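PDB 1STZ: heat-inducible transcription repressor HrcA from Thermotoga maritima, which probably represses class I heat-shock operons, those of grpE-dnaK-dnaJ and groELS, by binding DNA as a transcriptional regulator. Local coordinates for residues Arg198-Gly201 against Glu202-Gly206. Residues are numbered along the deposited sequence; the frame is centred on the assembly and turned at random.
Sequences RTVG and EVLMG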
ATOM      1  N   ARG A 198      16.282   7.059 -34.441  1.00 20.59           N
ATOM      2  CA  ARG A 198      16.156   8.492 -34.207  1.00 19.69           C
ATOM      3  C   ARG A 198      15.729   8.699 -32.777  1.00 19.19           C
ATOM      4  O   ARG A 198      15.136   7.810 -32.181  1.00 19.60           O
ATOM      5  CB  ARG A 198      15.132   9.077 -35.163  1.00 19.37           C
ATOM      6  CG  ARG A 198      15.349   8.590 -36.571  1.00 20.56           C
ATOM      7  CD  ARG A 198      15.502   9.640 -37.613  1.00 21.59           C
ATOM      8  NE  ARG A 198      16.394  10.742 -37.261  1.00 21.39           N
ATOM      9  CZ  ARG A 198      16.742  11.680 -38.129  1.00 21.71           C
ATOM     10  NH1 ARG A 198      16.301  11.619 -39.377  1.00 22.22           N
ATOM     11  NH2 ARG A 198      17.540  12.673 -37.769  1.00 21.56           N
ATOM     12  N   THR A 199      16.029   9.861 -32.212  1.00 18.48           N
ATOM     13  CA  THR A 199      15.668  10.140 -30.821  1.00 17.98           C
ATOM     14  C   THR A 199      14.338  10.884 -30.704  1.00 17.38           C
ATOM     15  O   THR A 199      13.860  11.443 -31.664  1.00 17.21           O
ATOM     16  CB  THR A 199      16.788  10.904 -30.086  1.00 18.12           C
ATOM     17  OG1 THR A 199      16.869  12.249 -30.559  1.00 18.06           O
ATOM     18  CG2 THR A 199      18.164  10.312 -30.404  1.00 18.50           C
ATOM     19  N   VAL A 200      13.736  10.846 -29.520  1.00 17.43           N
ATOM     20  CA  VAL A 200      12.505  11.575 -29.249  1.00 17.25           C
ATOM     21  C   VAL A 200      12.795  13.070 -29.396  1.00 16.80           C
ATOM     22  O   VAL A 200      11.962  13.807 -29.888  1.00 16.65           O
ATOM     23  CB  VAL A 200      11.954  11.261 -27.850  1.00 17.07           C
ATOM     24  CG1 VAL A 200      10.739  12.135 -27.517  1.00 17.01           C
ATOM     25  CG2 VAL A 200      11.572   9.778 -27.747  1.00 17.98           C
ATOM     26  N   GLY A 201      13.989  13.494 -28.994  1.00 16.81           N
ATOM     27  CA  GLY A 201      14.432  14.883 -29.150  1.00 16.49           C
ATOM     28  C   GLY A 201      14.452  15.343 -30.596  1.00 16.17           C
ATOM     29  O   GLY A 201      14.100  16.471 -30.906  1.00 15.90           O
ATOM     30  N   GLU A 202      14.845  14.459 -31.497  1.00 16.16           N
ATOM     31  CA  GLU A 202      14.812  14.774 -32.917  1.00 16.31           C
ATOM     32  C   GLU A 202      13.393  14.986 -33.441  1.00 16.17           C
ATOM     33  O   GLU A 202      13.167  15.891 -34.251  1.00 14.48           O
ATOM     34  CB  GLU A 202      15.520  13.688 -33.717  1.00 16.47           C
ATOM     35  CG  GLU A 202      17.029  13.741 -33.555  1.00 18.28           C
ATOM     36  CD  GLU A 202      17.745  12.702 -34.398  1.00 20.12           C
ATOM     37  OE1 GLU A 202      17.242  11.557 -34.502  1.00 18.09           O
ATOM     38  OE2 GLU A 202      18.816  13.034 -34.951  1.00 21.11           O
ATOM     39  N   VAL A 203      12.453  14.151 -32.981  1.00 16.42           N
ATOM     40  CA  VAL A 203      11.032  14.292 -33.336  1.00 17.04           C
ATOM     41  C   VAL A 203      10.458  15.628 -32.810  1.00 17.69           C
ATOM     42  O   VAL A 203       9.764  16.337 -33.534  1.00 16.98           O
ATOM     43  CB  VAL A 203      10.174  13.084 -32.821  1.00 17.16           C
ATOM     44  CG1 VAL A 203       8.709  13.264 -33.200  1.00 17.64           C
ATOM     45  CG2 VAL A 203      10.694  11.763 -33.389  1.00 16.32           C
ATOM     46  N   LEU A 204      10.767  15.966 -31.560  1.00 18.92           N
ATOM     47  CA  LEU A 204      10.260  17.196 -30.925  1.00 20.32           C
ATOM     48  C   LEU A 204      10.762  18.462 -31.628  1.00 20.56           C
ATOM     49  O   LEU A 204      10.052  19.456 -31.713  1.00 20.43           O
ATOM     50  CB  LEU A 204      10.679  17.262 -29.462  1.00 20.34           C
ATOM     51  CG  LEU A 204       9.954  16.325 -28.500  1.00 23.03           C
ATOM     52  CD1 LEU A 204      10.759  16.154 -27.201  1.00 23.62           C
ATOM     53  CD2 LEU A 204       8.568  16.871 -28.182  1.00 25.26           C
ATOM     54  N   MET A 205      11.992  18.395 -32.122  1.00 21.05           N
ATOM     55  CA  MET A 205      12.646  19.496 -32.809  1.00 21.78           C
ATOM     56  C   MET A 205      12.130  19.682 -34.246  1.00 21.32           C
ATOM     57  O   MET A 205      12.327  20.732 -34.846  1.00 21.66           O
ATOM     58  CB  MET A 205      14.156  19.247 -32.806  1.00 22.24           C
ATOM     59  CG  MET A 205      15.000  20.484 -32.898  1.00 24.11           C
ATOM     60  SD  MET A 205      16.750  20.060 -32.961  1.00 27.51           S
ATOM     61  CE  MET A 205      16.950  19.335 -31.393  1.00 25.52           C
ATOM     62  N   GLY A 206      11.463  18.670 -34.787  1.00 20.93           N
ATOM     63  CA  GLY A 206      10.889  18.739 -36.122  1.00 20.97           C
ATOM     64  C   GLY A 206      11.828  18.295 -37.235  1.00 20.98           C
ATOM     65  O   GLY A 206      11.617  18.645 -38.392  1.00 21.09           O
TER
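Thr199 and Glu202 form a capping box at the N-terminus of the short helix 200-205, a local contact within the region of the HrcA C-terminal domain family, and Arg198 adds a salt bridge to it. Reciprocity defines the motif. Thr199 OG1 accepts from Glu202 N at 3.1 Å, while Thr199 N gives its hydrogen to Glu202 OE1, also at 3.1 Å. With chi1 at 71° the threonine hydroxyl stands between its own backbone N and carbonyl carbon, which places OG1 before Glu202 N. Glu202, extended beyond CG, folds back over the cap, its CG 3.4 Å from Thr199 OG1. Arg198 then grips the carboxylate side-on: NE meets OE1 at 3.0 Å and NH2 meets OE2 of Glu202 at 3.1 Å, the latter bond nearly straight (172°). Both oxygens lie close to the guanidinium plane but are approached from above the carboxylate plane, since the two groups are turned 69° apart. Arg198 NE and Thr199 N reach Glu202 OE1 from opposite faces, and this probably fixes the rotation of the carboxylate. Were Glu202 replaced by an alanine, the Arg198 guanidinium would probably lose its counter-charge and Thr199 N its acceptor. On the helix itself, Val200 CG1 lies beside Leu204 CD1 at 4.0 Å, and Gly206, with positive phi, closes the helix in a Schellman motif. The helix follows helix 184-195 in the chain and is tied at its start to the loop between strands 134-138 and 149-154, where Thr199 OG1 also bonds to Arg143 O and Val200 pairs through its backbone with Leu145.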